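Local coordinates for protein KLLA0E08119p (Kluyveromyces lactis, PDB 3VA7) that forms the urea carboxylase part of a larger enzyme and probably makes urea-1-carboxylate from urea, bicarbonate and ATP with the help of biotin, at residues P505-M509 with N698-V702; V489-R495 with Y601-T607; F608-M613 with V992-S996; G484-Q490 with A529-N535; K661-I665 with W768-T774. All coordinates share one frame; numbering follows the deposited sequence.

Interaction 1: residues P505-M509 with N698-V702; sequences PSGPM and NRFGV. With BTI (5-(hexahydro-2-oxo-1H-thieno[3,4-D]imidazol-6-yl)pentanal), chain B.
Arg699 and Gly507 join a loop of the carboxyltransferase domain to the turn that leads into strand 701-705, beside the biotin pocket. Arg699 belongs to this type I turn, Asn698 to Gly701, which also forms an Asx turn at Asn698. The packing is closest at the arginine tip. Its guanidinium grips Gly507 O end-on, with Arg699 NH1 at 2.9 Å from Gly507 O and NH2 at 3.0 Å from the same oxygen. Gly507 O lies within 9° of the guanidinium plane. A bend at chi3 (48°) turns the arginine chain toward the loop. The charge also meets Asp749 at NE and Glu531 at NH1, and Ser506 OG bonds to Asp749 as well. Beside the arginine chain Met509 runs the opposite way, with Met509 SD 3.8 Å from Arg699 CG. Met509 CE comes 3.6 Å from Arg699 CA. A methionine in place of Arg699 would probably leave Gly507 O without these two donors, and Asp749 and Glu531 without this cationic mate. The other side of the contact is looser. Met509 CE is 4.4 Å from Val702 CG2. Asn698 and Phe700 are partly exposed, and their CB atoms point away from loop 505-509. Phe700 and Gly701 belong to the biotin pocket, where Phe700 O lies 3.9 Å from C10 of the biotin group.

Interaction 2: residues V489-R495 with Y601-T607; sequences VQDYPGR and YLGSRST
The type I' turn Tyr601-Ser604 and the ST turn at Ser604 receive Asp491 and Arg495, from the loop that follows strand 488-490 in the carboxyltransferase part of the enzyme. Asp491 OD1 takes two hydroxyls. Ser604 OG donates to Asp491 OD1 from the syn side at 2.6 Å, and Ser606 OG donates from above the carboxylate plane. Arg605 N donates a hydrogen bond to Asp491 OD2 at 2.8 Å. Three donors therefore hold the carboxylate. Arg495 bends at chi3 (-80°), which swings its guanidinium among the backbone carbonyls of 601-606. NE and NH2 grip Tyr601 O side-on, with Arg495 NE 2.8 Å from Tyr601 O. NH1 and NH2 grip Ser606 O end-on. Both oxygens lie in the guanidinium plane. Ser604 OG sits over one face of this group and Tyr601 CD2 over the other. At the strand, Val489 O accepts from Thr607 N and Thr607 OG1. Thr607 OG1 lies on a lone pair of Val489 O, 2.6 Å away.

Interaction 3: residues F608-M613 with V992-S996; sequences FAMGNM and VFLGS
Phe608 and Met610 meet Phe993 and Leu994 in an apolar contact that includes a Met-aromatic pair. It joins the A and B part of the carboxyltransferase to the C and D part. With chi1 at -178°, the Phe608 ring extends away from its own backbone N toward the type I' turn Phe993-Ser996. Phe608 CZ lies 3.8 Å from Phe993 CD2, and the two side chains cross at about a right angle. At the edge of the same ring, Phe608 CE2 is 3.6 Å from Leu994 CD2. Met610 comes next. Met610 SD stands over the centre of the Phe993 ring, 4.0 Å from the centroid and 7° off the normal. The methyl Met610 CE leans off-centre, 3.7 Å from Phe993 CG. Gly611 offers only backbone, with Gly611 CA 4.0 Å from Leu994 CD1. Asn612 and Met613 both face Phe608 in a G1 beta bulge. Leu994 CD2 meets Met613 as well as Phe608, with Met613 SD 3.7 Å from Leu994 CD2.

Interaction 4: residues G484-Q490 with A529-N535; sequences GANTSVQ and ALEITLN
Ser488 and Glu531 are a hydrogen-bonded pair of an antiparallel sheet, in which strand 488-490 forms an outer edge beside strand 529-533. Ser488 N donates to Glu531 O at 3.1 Å, and Glu531 N returns a bond to Ser488 O at 2.9 Å. Gln490 and Ala529 form the second such pair. Gln490 N is 2.9 Å from Ala529 O, and Ala529 N donates back to Gln490 O. Val489 and Leu530 lie between them as a non-hydrogen-bonded pair. Glu531 CB lies on the same face as Ser488 and Gln490, opposite Val489 and Leu530. The Glu531 carboxylate bonds to Tyr589 OH, besides Arg699 and Met509 N. A water bonded to Ser488 OG lies 2.8 Å from Asn486 O and can donate to it or to Glu531 OE1. Ahead of strand 488-490, Ala485 N donates to Asn535 O. Here another water bridges the two segments and uses both its roles. It accepts from Asn486 N and Thr533 N. It donates to Thr487 OG1, which also bonds to Pro483 O. Its second proton goes to Asn535 O, 2.8 Å from the water oxygen.

Interaction 5: residues K661-I665 with W768-T774; sequences KDWKI and WKVGQLT
Trp663 lies against Leu773, Lys769, Gln772 and Trp768, within subdomains A and B of the carboxyltransferase domain. From CB, chi1 of -59° places CG anti to the carbonyl carbon and sends the indole toward segment 768-774. CD1 and NE1 lie beneath Leu773 CD2, which forms a CH-pi contact 3.6 Å from the centroid of the Trp663 five-membered ring. NE1 also bonds to Asp777 OD1. Further out, Trp663 CE3 is 3.9 Å from Lys769 CG. At the rim, Trp663 CZ3 is 4.2 Å from Trp768 CH2, which comes to the ring edge. The tip atom Trp663 CH2 is 3.8 Å from Gln772 CB. A serine here would probably open a gap among these four side chains and leave Asp777 OD1 without the indole donor. Nearby, Ile665 CD1 packs 3.8 Å from Lys769 CB. At the exposed end, Lys661 NZ donates to Thr774 OG1. Strand 662-669 thus lays Trp663 and Ile665 against helix 767-770 and the loop after it, while Leu773 also touches strands 778-783 and 701-705.

In the fold
Interaction 1 touches each of the other four. It is tied to interaction 4 by Arg699 NH1 and Glu531 OE1, 2.8 Å apart. Its Pro505 O lies 2.6 Å from Arg495 N of interaction 2, a probable hydrogen bond. Interactions 2 and 4 share Val489 and Gln490 on strand 488-490. Interaction 5 meets interaction 1 through Val702, which packs on Val770 and Leu773. Interaction 3 touches interaction 1 where Phe700 CE2 lies 3.8 Å from Met610 CB. Interaction 3 also holds Val992 of the urea pocket, and its Phe993 side chain is about 5 Å from biotin and 8 Å from urea. In interaction 5, the side chain of Val770 is about 10 Å from the bound BTI.

Interaction 1: residues P505-M509 with N698-V702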
# COMPACT_ATOMS: atom_id res chain seq x y z
N PRO A 505 9.76 -0.70 -11.05
CA PRO A 505 8.91 -1.67 -11.71
C PRO A 505 8.46 -2.77 -10.76
O PRO A 505 7.38 -3.33 -10.94
CB PRO A 505 9.83 -2.26 -12.80
CG PRO A 505 11.17 -1.99 -12.33
CD PRO A 505 11.11 -0.69 -11.64
N SER A 506 9.28 -3.09 -9.78
CA SER A 506 8.99 -4.26 -8.95
C SER A 506 8.94 -5.49 -9.86
O SER A 506 9.77 -5.63 -10.68
CB SER A 506 7.70 -4.05 -8.13
OG SER A 506 7.98 -3.14 -7.09
N GLY A 507 7.94 -6.35 -9.77
CA GLY A 507 7.98 -7.56 -10.54
C GLY A 507 9.06 -8.48 -10.02
O GLY A 507 9.71 -8.16 -9.00
N PRO A 508 9.29 -9.60 -10.72
CA PRO A 508 10.24 -10.61 -10.26
C PRO A 508 11.65 -10.10 -10.39
O PRO A 508 12.06 -9.45 -11.38
CB PRO A 508 10.09 -11.75 -11.24
CG PRO A 508 9.61 -11.05 -12.53
CD PRO A 508 8.78 -9.87 -12.08
N MET A 509 12.41 -10.46 -9.39
CA MET A 509 13.81 -10.17 -9.32
C MET A 509 14.66 -11.00 -10.30
O MET A 509 15.76 -10.58 -10.67
CB MET A 509 14.18 -10.51 -7.89
CG MET A 509 15.43 -9.97 -7.45
SD MET A 509 15.25 -8.27 -7.01
CE MET A 509 16.77 -8.22 -6.00
N ASN A 698 18.74 -7.00 -0.77
CA ASN A 698 17.32 -7.34 -0.91
C ASN A 698 16.81 -6.76 -2.22
O ASN A 698 17.62 -6.34 -3.06
CB ASN A 698 16.43 -6.93 0.27
CG ASN A 698 16.36 -5.42 0.48
OD1 ASN A 698 17.09 -4.64 -0.13
ND2 ASN A 698 15.49 -5.00 1.37
N ARG A 699 15.49 -6.71 -2.41
CA ARG A 699 14.98 -6.23 -3.66
C ARG A 699 15.32 -4.76 -3.92
O ARG A 699 15.23 -4.29 -5.07
CB ARG A 699 13.51 -6.52 -3.77
CG ARG A 699 13.19 -8.02 -3.86
CD ARG A 699 11.66 -8.25 -3.66
NE ARG A 699 10.88 -7.33 -4.50
CZ ARG A 699 10.44 -7.57 -5.74
NH1 ARG A 699 10.63 -8.77 -6.32
NH2 ARG A 699 9.75 -6.62 -6.38
N PHE A 700 15.78 -4.02 -2.91
CA PHE A 700 16.14 -2.63 -3.20
C PHE A 700 17.45 -2.64 -3.95
O PHE A 700 17.76 -1.67 -4.68
CB PHE A 700 16.27 -1.68 -1.96
CG PHE A 700 15.15 -1.78 -0.95
CD1 PHE A 700 15.43 -1.68 0.40
CD2 PHE A 700 13.84 -1.98 -1.34
CE1 PHE A 700 14.43 -1.74 1.35
CE2 PHE A 700 12.81 -2.09 -0.38
CZ PHE A 700 13.12 -1.97 0.96
N GLY A 701 18.24 -3.70 -3.76
CA GLY A 701 19.57 -3.73 -4.30
C GLY A 701 20.46 -4.71 -3.56
O GLY A 701 20.21 -5.03 -2.42
N VAL A 702 21.51 -5.16 -4.23
CA VAL A 702 22.35 -6.22 -3.75
C VAL A 702 23.69 -5.64 -3.47
O VAL A 702 24.37 -5.19 -4.35
CB VAL A 702 22.37 -7.39 -4.76
CG1 VAL A 702 23.50 -8.38 -4.47
CG2 VAL A 702 20.97 -8.10 -4.74
C11 BTI B . 20.29 -1.45 -0.32
O11 BTI B . 20.74 -0.84 0.70
C10 BTI B . 20.10 -0.82 -1.73
C9 BTI B . 20.44 0.67 -1.70
C8 BTI B . 20.61 1.34 -3.06
C7 BTI B . 21.42 2.66 -3.04
C2 BTI B . 20.98 3.67 -2.00
S1 BTI B . 19.30 4.17 -2.18
C6 BTI B . 19.53 5.70 -1.35
C5 BTI B . 20.99 6.10 -1.49
N3 BTI B . 20.94 7.05 -2.57
C3 BTI B . 21.50 6.56 -3.65
O3 BTI B . 21.63 7.24 -4.76
N2 BTI B . 21.94 5.33 -3.47
C4 BTI B . 21.81 4.94 -2.07

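Interaction 2: residues V489-R495 with Y601-T607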
# COMPACT_ATOMS: atom_id res chain seq x y z
N VAL A 489 3.10 -11.69 -4.55
CA VAL A 489 2.53 -11.64 -5.87
C VAL A 489 3.34 -10.68 -6.70
O VAL A 489 3.56 -9.57 -6.27
CB VAL A 489 1.16 -11.05 -5.84
CG1 VAL A 489 0.59 -10.96 -7.29
CG2 VAL A 489 0.29 -11.83 -4.90
N GLN A 490 3.76 -11.11 -7.90
CA GLN A 490 4.52 -10.24 -8.82
C GLN A 490 4.00 -10.44 -10.21
O GLN A 490 3.39 -11.50 -10.45
CB GLN A 490 6.02 -10.57 -8.78
CG GLN A 490 6.66 -10.34 -7.45
CD GLN A 490 6.72 -8.87 -7.11
OE1 GLN A 490 6.98 -8.51 -5.96
NE2 GLN A 490 6.47 -7.99 -8.10
N ASP A 491 4.22 -9.47 -11.11
CA ASP A 491 3.99 -9.67 -12.55
C ASP A 491 5.05 -9.05 -13.44
O ASP A 491 5.93 -8.36 -12.95
CB ASP A 491 2.57 -9.28 -12.99
CG ASP A 491 2.28 -7.78 -12.86
OD1 ASP A 491 3.23 -6.97 -12.75
OD2 ASP A 491 1.07 -7.40 -12.88
N TYR A 492 4.97 -9.28 -14.76
CA TYR A 492 6.08 -8.94 -15.64
C TYR A 492 5.58 -8.33 -16.92
O TYR A 492 4.73 -8.95 -17.57
CB TYR A 492 6.84 -10.20 -16.03
CG TYR A 492 7.94 -9.85 -16.99
CD1 TYR A 492 9.20 -9.47 -16.50
CD2 TYR A 492 7.71 -9.85 -18.38
CE1 TYR A 492 10.21 -9.11 -17.37
CE2 TYR A 492 8.73 -9.52 -19.27
CZ TYR A 492 9.95 -9.14 -18.75
OH TYR A 492 10.94 -8.77 -19.57
N PRO A 493 6.15 -7.16 -17.34
CA PRO A 493 7.38 -6.50 -16.88
C PRO A 493 7.29 -5.77 -15.54
O PRO A 493 8.32 -5.33 -15.03
CB PRO A 493 7.69 -5.51 -18.00
CG PRO A 493 6.35 -5.26 -18.67
CD PRO A 493 5.48 -6.39 -18.43
N GLY A 494 6.11 -5.66 -14.96
CA GLY A 494 5.97 -5.00 -13.64
C GLY A 494 5.36 -3.61 -13.79
O GLY A 494 4.61 -3.33 -14.75
N ARG A 495 5.68 -2.74 -12.85
CA ARG A 495 5.03 -1.43 -12.76
C ARG A 495 5.85 -0.53 -13.61
O ARG A 495 6.65 0.25 -13.10
CB ARG A 495 5.02 -0.94 -11.29
CG ARG A 495 4.13 0.25 -11.00
CD ARG A 495 3.68 0.27 -9.56
NE ARG A 495 2.57 -0.62 -9.31
CZ ARG A 495 2.64 -1.71 -8.55
NH1 ARG A 495 3.78 -2.04 -7.94
NH2 ARG A 495 1.58 -2.51 -8.40
N TYR A 601 -2.46 -1.73 -9.32
CA TYR A 601 -2.18 -0.39 -8.87
C TYR A 601 -1.16 0.15 -9.86
O TYR A 601 -0.11 -0.48 -10.14
CB TYR A 601 -1.65 -0.39 -7.42
CG TYR A 601 -1.27 1.00 -6.89
CD1 TYR A 601 -2.24 1.90 -6.49
CD2 TYR A 601 0.08 1.40 -6.79
CE1 TYR A 601 -1.89 3.17 -6.04
CE2 TYR A 601 0.44 2.68 -6.34
CZ TYR A 601 -0.55 3.55 -5.97
OH TYR A 601 -0.24 4.80 -5.51
N LEU A 602 -1.46 1.33 -10.40
CA LEU A 602 -0.60 1.94 -11.42
C LEU A 602 -0.18 1.00 -12.58
O LEU A 602 0.96 1.02 -13.05
CB LEU A 602 0.62 2.59 -10.77
CG LEU A 602 0.35 3.90 -10.04
CD1 LEU A 602 1.63 4.30 -9.37
CD2 LEU A 602 -0.20 5.05 -10.96
N GLY A 603 -1.11 0.18 -13.04
CA GLY A 603 -0.92 -0.61 -14.24
C GLY A 603 -0.48 -2.05 -14.01
O GLY A 603 -0.42 -2.84 -14.96
N SER A 604 -0.19 -2.40 -12.77
CA SER A 604 0.48 -3.67 -12.46
C SER A 604 0.01 -4.24 -11.16
O SER A 604 -0.31 -3.52 -10.19
CB SER A 604 1.99 -3.47 -12.35
OG SER A 604 2.55 -4.61 -11.76
N ARG A 605 -0.01 -5.56 -11.12
CA ARG A 605 -0.34 -6.29 -9.93
C ARG A 605 0.88 -6.61 -9.09
O ARG A 605 0.77 -7.39 -8.13
CB ARG A 605 -1.07 -7.57 -10.31
CG ARG A 605 -2.41 -7.27 -10.87
CD ARG A 605 -3.08 -8.51 -11.33
NE ARG A 605 -4.50 -8.28 -11.57
CZ ARG A 605 -5.06 -7.96 -12.72
NH1 ARG A 605 -4.32 -7.79 -13.80
NH2 ARG A 605 -6.39 -7.79 -12.76
N SER A 606 2.03 -6.02 -9.41
CA SER A 606 3.24 -6.32 -8.66
C SER A 606 3.22 -5.66 -7.30
O SER A 606 2.75 -4.51 -7.17
CB SER A 606 4.49 -5.88 -9.39
OG SER A 606 4.78 -6.76 -10.43
N THR A 607 3.78 -6.39 -6.33
CA THR A 607 3.94 -5.90 -4.98
C THR A 607 5.19 -5.04 -4.80
O THR A 607 6.31 -5.50 -5.06
CB THR A 607 4.07 -7.05 -4.01
OG1 THR A 607 3.04 -8.03 -4.23
CG2 THR A 607 4.02 -6.55 -2.59
O HOH W 1 1.95 -9.41 -2.42

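Interaction 3: residues F608-M613 with V992-S996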
# COMPACT_ATOMS: atom_id res chain seq x y z
N PHE A 608 5.01 -3.79 -4.35
CA PHE A 608 6.14 -2.98 -3.88
C PHE A 608 6.01 -2.80 -2.38
O PHE A 608 5.30 -1.89 -1.93
CB PHE A 608 6.14 -1.62 -4.55
CG PHE A 608 7.30 -0.74 -4.15
CD1 PHE A 608 8.57 -1.27 -3.95
CD2 PHE A 608 7.13 0.62 -3.98
CE1 PHE A 608 9.64 -0.42 -3.55
CE2 PHE A 608 8.20 1.45 -3.61
CZ PHE A 608 9.44 0.94 -3.37
N ALA A 609 6.67 -3.65 -1.60
CA ALA A 609 6.37 -3.79 -0.16
C ALA A 609 6.71 -2.50 0.57
O ALA A 609 5.86 -1.91 1.23
CB ALA A 609 7.10 -4.96 0.42
N MET A 610 7.91 -1.99 0.32
CA MET A 610 8.29 -0.67 0.84
C MET A 610 7.19 0.38 0.78
O MET A 610 7.04 1.15 1.74
CB MET A 610 9.57 -0.14 0.14
CG MET A 610 10.40 0.84 1.00
SD MET A 610 11.56 1.74 -0.06
CE MET A 610 10.51 3.14 -0.05
N GLY A 611 6.44 0.42 -0.33
CA GLY A 611 5.39 1.41 -0.54
C GLY A 611 3.97 0.91 -0.24
O GLY A 611 2.98 1.60 -0.54
N ASN A 612 3.85 -0.28 0.36
CA ASN A 612 2.54 -0.90 0.64
C ASN A 612 1.63 -0.83 -0.57
O ASN A 612 0.46 -0.51 -0.45
CB ASN A 612 1.88 -0.33 1.89
CG ASN A 612 2.72 -0.60 3.14
OD1 ASN A 612 2.70 -1.70 3.68
ND2 ASN A 612 3.48 0.40 3.59
N MET A 613 2.20 -1.17 -1.72
CA MET A 613 1.58 -0.97 -2.99
C MET A 613 1.44 -2.29 -3.76
O MET A 613 2.41 -3.02 -3.93
CB MET A 613 2.50 -0.08 -3.82
CG MET A 613 2.25 1.36 -3.72
SD MET A 613 3.70 2.31 -4.23
CE MET A 613 3.73 2.05 -6.03
N VAL A 992 14.55 9.69 -2.71
CA VAL A 992 14.62 8.42 -3.44
C VAL A 992 13.25 7.79 -3.15
O VAL A 992 12.74 7.88 -2.02
CB VAL A 992 15.88 7.74 -2.90
CG1 VAL A 992 15.66 6.91 -1.66
CG2 VAL A 992 16.75 7.17 -3.91
N PHE A 993 12.59 7.31 -4.21
CA PHE A 993 11.27 6.60 -4.15
C PHE A 993 10.09 7.49 -4.08
O PHE A 993 10.12 8.54 -3.48
CB PHE A 993 11.16 5.56 -3.00
CG PHE A 993 12.27 4.53 -3.04
CD1 PHE A 993 13.38 4.67 -2.23
CD2 PHE A 993 12.22 3.46 -3.96
CE1 PHE A 993 14.43 3.75 -2.31
CE2 PHE A 993 13.25 2.54 -4.06
CZ PHE A 993 14.36 2.67 -3.23
N LEU A 994 9.01 6.96 -4.62
CA LEU A 994 7.69 7.55 -4.66
C LEU A 994 7.67 9.09 -4.69
O LEU A 994 7.19 9.74 -3.79
CB LEU A 994 6.84 6.94 -3.56
CG LEU A 994 7.01 5.41 -3.41
CD1 LEU A 994 6.21 4.94 -2.17
CD2 LEU A 994 6.63 4.58 -4.61
N GLY A 995 8.23 9.65 -5.75
CA GLY A 995 8.16 11.09 -5.95
C GLY A 995 8.89 11.98 -4.94
O GLY A 995 8.66 13.22 -4.89
N SER A 996 9.77 11.34 -4.16
CA SER A 996 10.69 12.01 -3.30
C SER A 996 11.50 13.01 -4.10
O SER A 996 12.20 12.62 -5.03
CB SER A 996 11.68 11.02 -2.71
OG SER A 996 11.05 10.24 -1.72

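Interaction 4: residues G484-Q490 with A529-N535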
# COMPACT_ATOMS: atom_id res chain seq x y z
N GLY A 484 6.30 -18.64 4.14
CA GLY A 484 7.63 -18.57 3.55
C GLY A 484 8.25 -17.28 3.99
O GLY A 484 7.53 -16.39 4.44
N ALA A 485 9.57 -17.16 3.87
CA ALA A 485 10.29 -15.98 4.34
C ALA A 485 9.91 -14.63 3.68
O ALA A 485 10.07 -13.57 4.31
CB ALA A 485 11.76 -16.22 4.19
N ASN A 486 9.50 -14.66 2.40
CA ASN A 486 9.22 -13.44 1.67
C ASN A 486 8.50 -13.71 0.36
O ASN A 486 9.07 -13.54 -0.73
CB ASN A 486 10.50 -12.65 1.40
CG ASN A 486 10.34 -11.16 1.70
OD1 ASN A 486 10.22 -10.34 0.79
ND2 ASN A 486 10.29 -10.83 2.98
N THR A 487 7.24 -14.07 0.47
CA THR A 487 6.49 -14.52 -0.67
C THR A 487 5.56 -13.40 -1.16
O THR A 487 4.73 -12.94 -0.38
CB THR A 487 5.70 -15.79 -0.25
OG1 THR A 487 6.65 -16.72 0.29
CG2 THR A 487 4.96 -16.46 -1.41
N SER A 488 5.71 -12.97 -2.42
CA SER A 488 4.95 -11.84 -2.99
C SER A 488 4.35 -12.13 -4.36
O SER A 488 5.01 -12.73 -5.23
CB SER A 488 5.83 -10.61 -3.15
OG SER A 488 7.02 -10.86 -3.86
N VAL A 489 3.10 -11.69 -4.55
CA VAL A 489 2.53 -11.64 -5.87
C VAL A 489 3.34 -10.68 -6.70
O VAL A 489 3.56 -9.57 -6.27
CB VAL A 489 1.16 -11.05 -5.84
CG1 VAL A 489 0.59 -10.96 -7.29
CG2 VAL A 489 0.29 -11.83 -4.90
N GLN A 490 3.76 -11.11 -7.90
CA GLN A 490 4.52 -10.24 -8.82
C GLN A 490 4.00 -10.44 -10.21
O GLN A 490 3.39 -11.50 -10.45
CB GLN A 490 6.02 -10.57 -8.78
CG GLN A 490 6.66 -10.34 -7.45
CD GLN A 490 6.72 -8.87 -7.11
OE1 GLN A 490 6.98 -8.51 -5.96
NE2 GLN A 490 6.47 -7.99 -8.10
N ALA A 529 2.09 -14.27 -10.46
CA ALA A 529 2.66 -15.50 -9.96
C ALA A 529 3.29 -15.17 -8.61
O ALA A 529 3.35 -14.00 -8.25
CB ALA A 529 3.74 -15.97 -10.94
N LEU A 530 3.77 -16.17 -7.86
CA LEU A 530 4.47 -15.85 -6.60
C LEU A 530 5.98 -15.93 -6.72
O LEU A 530 6.53 -16.88 -7.26
CB LEU A 530 4.01 -16.74 -5.44
CG LEU A 530 2.50 -16.80 -5.08
CD1 LEU A 530 2.24 -17.88 -4.04
CD2 LEU A 530 1.95 -15.41 -4.66
N GLU A 531 6.65 -14.91 -6.22
CA GLU A 531 8.08 -14.96 -6.05
C GLU A 531 8.32 -15.48 -4.66
O GLU A 531 7.85 -14.86 -3.66
CB GLU A 531 8.69 -13.57 -6.16
CG GLU A 531 10.14 -13.52 -5.78
CD GLU A 531 10.80 -12.26 -6.27
OE1 GLU A 531 11.08 -11.36 -5.44
OE2 GLU A 531 11.03 -12.14 -7.50
N ILE A 532 9.02 -16.62 -4.60
CA ILE A 532 9.51 -17.19 -3.35
C ILE A 532 10.96 -16.82 -3.15
O ILE A 532 11.78 -17.06 -4.01
CB ILE A 532 9.35 -18.72 -3.34
CG1 ILE A 532 7.91 -19.05 -2.94
CG2 ILE A 532 10.27 -19.43 -2.32
CD1 ILE A 532 7.10 -19.68 -3.99
N THR A 533 11.28 -16.31 -1.98
CA THR A 533 12.64 -15.97 -1.64
C THR A 533 13.13 -16.78 -0.44
O THR A 533 12.55 -16.67 0.64
CB THR A 533 12.73 -14.46 -1.21
OG1 THR A 533 11.95 -13.62 -2.08
CG2 THR A 533 14.22 -14.00 -1.05
N LEU A 534 14.26 -17.49 -0.60
CA LEU A 534 14.94 -18.28 0.47
C LEU A 534 14.21 -19.54 1.01
O LEU A 534 14.82 -20.58 1.08
CB LEU A 534 15.49 -17.42 1.58
CG LEU A 534 16.69 -16.55 1.16
CD1 LEU A 534 17.09 -15.62 2.34
CD2 LEU A 534 17.90 -17.34 0.66
N ASN A 535 12.92 -19.46 1.34
CA ASN A 535 12.09 -20.65 1.53
C ASN A 535 10.62 -20.33 1.33
O ASN A 535 10.19 -19.21 1.62
CB ASN A 535 12.31 -21.30 2.91
CG ASN A 535 12.11 -20.33 4.03
OD1 ASN A 535 13.05 -19.63 4.45
ND2 ASN A 535 10.88 -20.29 4.56
O HOH W 2 9.32 -16.89 0.32
O HOH W 3 9.24 -11.97 -3.09

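Interaction 5: residues K661-I665 with W768-T774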
# COMPACT_ATOMS: atom_id res chain seq x y z
N LYS A 661 28.35 -21.02 -5.92
CA LYS A 661 28.28 -19.68 -5.28
C LYS A 661 29.23 -18.72 -5.97
O LYS A 661 29.85 -17.83 -5.37
CB LYS A 661 28.50 -19.75 -3.75
CG LYS A 661 27.38 -20.54 -3.02
CD LYS A 661 27.57 -20.65 -1.48
CE LYS A 661 27.16 -19.33 -0.72
NZ LYS A 661 25.67 -19.23 -0.50
N ASP A 662 29.33 -18.89 -7.28
CA ASP A 662 30.26 -18.06 -8.02
C ASP A 662 29.73 -17.84 -9.43
O ASP A 662 29.23 -18.78 -10.06
CB ASP A 662 31.66 -18.67 -8.00
CG ASP A 662 32.58 -18.04 -9.00
OD1 ASP A 662 33.20 -16.96 -8.71
OD2 ASP A 662 32.62 -18.64 -10.11
N TRP A 663 29.82 -16.59 -9.90
CA TRP A 663 29.03 -16.21 -11.06
C TRP A 663 29.74 -15.21 -11.90
O TRP A 663 30.44 -14.34 -11.35
CB TRP A 663 27.79 -15.47 -10.60
CG TRP A 663 26.85 -16.14 -9.69
CD1 TRP A 663 26.94 -16.24 -8.33
CD2 TRP A 663 25.60 -16.72 -10.08
NE1 TRP A 663 25.80 -16.91 -7.84
CE2 TRP A 663 24.97 -17.19 -8.89
CE3 TRP A 663 24.93 -16.85 -11.30
CZ2 TRP A 663 23.71 -17.78 -8.90
CZ3 TRP A 663 23.68 -17.47 -11.32
CH2 TRP A 663 23.07 -17.92 -10.13
N LYS A 664 29.53 -15.28 -13.22
CA LYS A 664 30.04 -14.20 -14.11
C LYS A 664 28.82 -13.46 -14.54
O LYS A 664 27.81 -14.09 -14.93
CB LYS A 664 30.79 -14.71 -15.34
CG LYS A 664 32.03 -15.58 -15.07
CD LYS A 664 33.02 -14.93 -14.16
CE LYS A 664 33.97 -15.96 -13.56
NZ LYS A 664 35.09 -15.32 -12.81
N ILE A 665 28.89 -12.13 -14.46
CA ILE A 665 27.72 -11.31 -14.70
C ILE A 665 28.02 -10.24 -15.72
O ILE A 665 28.85 -9.36 -15.47
CB ILE A 665 27.17 -10.77 -13.36
CG1 ILE A 665 26.77 -11.96 -12.47
CG2 ILE A 665 25.98 -9.80 -13.59
CD1 ILE A 665 25.85 -11.65 -11.37
N TRP A 768 18.64 -11.29 -14.10
CA TRP A 768 18.14 -12.49 -13.46
C TRP A 768 19.18 -13.17 -12.60
O TRP A 768 18.83 -13.77 -11.63
CB TRP A 768 17.63 -13.51 -14.46
CG TRP A 768 18.71 -14.43 -15.04
CD1 TRP A 768 19.43 -14.23 -16.20
CD2 TRP A 768 19.19 -15.68 -14.49
NE1 TRP A 768 20.33 -15.27 -16.40
CE2 TRP A 768 20.19 -16.17 -15.38
CE3 TRP A 768 18.86 -16.42 -13.35
CZ2 TRP A 768 20.87 -17.39 -15.15
CZ3 TRP A 768 19.54 -17.61 -13.11
CH2 TRP A 768 20.54 -18.09 -14.02
N LYS A 769 20.44 -13.07 -12.97
CA LYS A 769 21.51 -13.64 -12.16
C LYS A 769 21.51 -12.97 -10.81
O LYS A 769 21.62 -13.67 -9.77
CB LYS A 769 22.89 -13.51 -12.83
CG LYS A 769 23.16 -14.57 -13.90
CD LYS A 769 24.42 -14.24 -14.71
CE LYS A 769 24.49 -15.19 -15.86
NZ LYS A 769 25.36 -14.70 -16.97
N VAL A 770 21.38 -11.64 -10.83
CA VAL A 770 21.42 -10.84 -9.61
C VAL A 770 20.26 -11.23 -8.70
O VAL A 770 20.41 -11.29 -7.49
CB VAL A 770 21.47 -9.33 -9.93
CG1 VAL A 770 21.57 -8.49 -8.66
CG2 VAL A 770 22.68 -9.06 -10.80
N GLY A 771 19.13 -11.60 -9.29
CA GLY A 771 18.04 -12.21 -8.49
C GLY A 771 18.28 -13.60 -7.88
O GLY A 771 17.38 -14.18 -7.25
N GLN A 772 19.47 -14.15 -8.05
CA GLN A 772 19.72 -15.49 -7.53
C GLN A 772 20.94 -15.49 -6.62
O GLN A 772 21.30 -16.53 -6.03
CB GLN A 772 19.83 -16.53 -8.67
CG GLN A 772 18.52 -16.83 -9.42
CD GLN A 772 17.46 -17.42 -8.52
OE1 GLN A 772 17.76 -17.76 -7.39
NE2 GLN A 772 16.20 -17.55 -9.00
N LEU A 773 21.56 -14.31 -6.50
CA LEU A 773 22.63 -14.10 -5.55
C LEU A 773 22.17 -14.28 -4.07
O LEU A 773 21.01 -14.04 -3.74
CB LEU A 773 23.29 -12.74 -5.79
CG LEU A 773 23.92 -12.40 -7.16
CD1 LEU A 773 24.56 -10.99 -7.12
CD2 LEU A 773 24.94 -13.46 -7.61
N THR A 774 23.04 -14.83 -3.22
CA THR A 774 22.75 -15.02 -1.79
C THR A 774 24.01 -14.51 -1.15
O THR A 774 25.05 -14.48 -1.81
CB THR A 774 22.51 -16.52 -1.38
OG1 THR A 774 23.57 -17.34 -1.87
CG2 THR A 774 21.18 -17.07 -1.91